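Local structure of fructuronate-tagaturonate epimerase UxaE from Cohnella laeviribosi in complex with 1 glycerol (Cohnella laeviribosi, 6IL9) at residues G106-V111 / Y144-E149. The protein catalyses the epimerisation of fructuronate and tagaturonate, probably using the zinc ion bound in its TIM barrel. Numbering follows the deposited sequence.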
loop_
_atom_site.group_PDB
_atom_site.type_symbol
_atom_site.label_atom_id
_atom_site.label_comp_id
_atom_site.label_asym_id
_atom_site.label_seq_id
_atom_site.Cartn_x
_atom_site.Cartn_y
_atom_site.Cartn_z
ATOM N N GLY A 106 -13.823 -5.047 -3.833
ATOM C CA GLY A 106 -13.299 -5.142 -5.188
ATOM C C GLY A 106 -11.898 -5.719 -5.221
ATOM O O GLY A 106 -11.565 -6.513 -6.103
ATOM N N HIS A 107 -11.060 -5.334 -4.250
ATOM C CA HIS A 107 -9.709 -5.888 -4.153
ATOM C C HIS A 107 -9.741 -7.387 -3.905
ATOM O O HIS A 107 -8.995 -8.145 -4.535
ATOM C CB HIS A 107 -8.932 -5.179 -3.048
ATOM C CG HIS A 107 -8.404 -3.848 -3.468
ATOM N ND1 HIS A 107 -8.064 -2.861 -2.572
ATOM C CD2 HIS A 107 -8.165 -3.340 -4.700
ATOM C CE1 HIS A 107 -7.624 -1.804 -3.235
ATOM N NE2 HIS A 107 -7.671 -2.071 -4.527
ATOM N N VAL A 108 -10.594 -7.824 -2.980
ATOM C CA VAL A 108 -10.743 -9.250 -2.706
ATOM C C VAL A 108 -11.231 -9.993 -3.949
ATOM O O VAL A 108 -10.718 -11.067 -4.293
ATOM C CB VAL A 108 -11.696 -9.464 -1.519
ATOM C CG1 VAL A 108 -12.002 -10.951 -1.378
ATOM C CG2 VAL A 108 -11.082 -8.899 -0.241
ATOM N N GLN A 109 -12.244 -9.441 -4.629
ATOM C CA GLN A 109 -12.750 -10.061 -5.853
ATOM C C GLN A 109 -11.656 -10.240 -6.894
ATOM O O GLN A 109 -11.694 -11.200 -7.681
ATOM C CB GLN A 109 -13.889 -9.222 -6.444
ATOM C CG GLN A 109 -15.147 -9.203 -5.585
ATOM C CD GLN A 109 -15.958 -7.955 -5.829
ATOM O OE1 GLN A 109 -15.712 -7.231 -6.793
ATOM N NE2 GLN A 109 -16.913 -7.680 -4.950
ATOM N N THR A 110 -10.672 -9.337 -6.907
ATOM C CA THR A 110 -9.600 -9.400 -7.893
ATOM C C THR A 110 -8.599 -10.507 -7.581
ATOM O O THR A 110 -8.152 -11.211 -8.490
ATOM C CB THR A 110 -8.886 -8.050 -7.973
ATOM O OG1 THR A 110 -9.849 -7.024 -8.265
ATOM C CG2 THR A 110 -7.816 -8.081 -9.078
ATOM N N VAL A 111 -8.224 -10.684 -6.312
ATOM C CA VAL A 111 -7.228 -11.703 -5.996
ATOM C C VAL A 111 -7.839 -13.084 -5.800
ATOM O O VAL A 111 -7.094 -14.074 -5.787
ATOM C CB VAL A 111 -6.394 -11.342 -4.748
ATOM C CG1 VAL A 111 -5.606 -10.049 -4.990
ATOM C CG2 VAL A 111 -7.271 -11.242 -3.492
ATOM N N TYR A 144 -13.662 -6.302 7.270
ATOM C CA TYR A 144 -15.039 -6.391 6.810
ATOM C C TYR A 144 -15.106 -6.812 5.350
ATOM O O TYR A 144 -16.073 -7.463 4.933
ATOM C CB TYR A 144 -15.736 -5.052 7.031
ATOM C CG TYR A 144 -16.230 -4.837 8.446
ATOM C CD1 TYR A 144 -17.136 -5.718 9.023
ATOM C CD2 TYR A 144 -15.805 -3.750 9.192
ATOM C CE1 TYR A 144 -17.604 -5.520 10.309
ATOM C CE2 TYR A 144 -16.264 -3.549 10.491
ATOM C CZ TYR A 144 -17.165 -4.432 11.031
ATOM O OH TYR A 144 -17.628 -4.216 12.312
ATOM N N ALA A 145 -14.091 -6.455 4.563
ATOM C CA ALA A 145 -14.064 -6.847 3.161
ATOM C C ALA A 145 -13.938 -8.358 3.006
ATOM O O ALA A 145 -14.655 -8.966 2.203
ATOM C CB ALA A 145 -12.916 -6.143 2.444
ATOM N N VAL A 146 -13.017 -8.987 3.743
ATOM C CA VAL A 146 -12.879 -10.434 3.558
ATOM C C VAL A 146 -14.094 -11.154 4.123
ATOM O O VAL A 146 -14.464 -12.225 3.637
ATOM C CB VAL A 146 -11.574 -10.989 4.166
ATOM C CG1 VAL A 146 -10.367 -10.381 3.478
ATOM C CG2 VAL A 146 -11.522 -10.779 5.680
ATOM N N PHE A 147 -14.740 -10.582 5.142
ATOM C CA PHE A 147 -15.974 -11.170 5.654
ATOM C C PHE A 147 -17.090 -11.067 4.619
ATOM O O PHE A 147 -17.775 -12.054 4.326
ATOM C CB PHE A 147 -16.369 -10.482 6.966
ATOM C CG PHE A 147 -17.522 -11.140 7.694
ATOM C CD1 PHE A 147 -17.306 -12.217 8.543
ATOM C CD2 PHE A 147 -18.809 -10.657 7.543
ATOM C CE1 PHE A 147 -18.367 -12.815 9.214
ATOM C CE2 PHE A 147 -19.877 -11.253 8.211
ATOM C CZ PHE A 147 -19.648 -12.329 9.049
ATOM N N GLN A 148 -17.262 -9.880 4.033
ATOM C CA GLN A 148 -18.283 -9.676 3.010
ATOM C C GLN A 148 -18.136 -10.655 1.855
ATOM O O GLN A 148 -19.133 -11.178 1.342
ATOM C CB GLN A 148 -18.207 -8.249 2.485
ATOM C CG GLN A 148 -19.196 -7.958 1.370
ATOM C CD GLN A 148 -19.087 -6.536 0.870
ATOM O OE1 GLN A 148 -18.949 -5.598 1.656
ATOM N NE2 GLN A 148 -19.153 -6.369 -0.439
ATOM N N GLU A 149 -16.902 -10.900 1.421
ATOM C CA GLU A 149 -16.622 -11.732 0.262
ATOM C C GLU A 149 -16.338 -13.182 0.614
ATOM O O GLU A 149 -16.066 -13.978 -0.295
ATOM C CB GLU A 149 -15.428 -11.162 -0.510
ATOM C CG GLU A 149 -15.658 -9.778 -1.059
ATOM C CD GLU A 149 -16.713 -9.757 -2.149
ATOM O OE1 GLU A 149 -16.848 -10.772 -2.872
ATOM O OE2 GLU A 149 -17.407 -8.728 -2.270
#
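Val108 and Val146 have the nearest pair of CA atoms across the segments, 6.7 Å apart, where the helical segments 106-111 and 144-149 pack with axes 9.3 Å apart and a crossing angle of -59°. Val108, a compact beta-branched residue that offers two methyls to the partner helix, points at it and divides its work. With CG1 anti to the backbone N (chi1 172°), that methyl lies 3.5 Å from Glu149 CB, while CG2 meets Val146 CG1 at 4.1 Å and reaches the small methyl of Ala145 more loosely. The helices flank the second strand of the TIM barrel, 117-124, the one preceding it and the other following it; Leu120 of that strand touches both Val108 and Val146. Glu149, also buried, brings a charge to the side of this apolar seam: its CB and CG run along Val108, and a bend at chi2 turns the carboxylate toward Gln109. There Gln109 NE2 donates to Glu149 OE2 (2.9 Å) nearly within its own amide plane but from above the carboxylate plane, the two flat groups standing 74° apart. Gln109, able to donate and accept, also joins Glu473 through NE2 and Arg477 through OE1, whereas Glu149 OE1 forms a salt bridge with Arg112. With an alanine in place of Glu149, Arg112 would probably lose its salt-bridge mate and Gln109 NE2 one of its acceptors, while the packing beside Val108 is likely to be poorer.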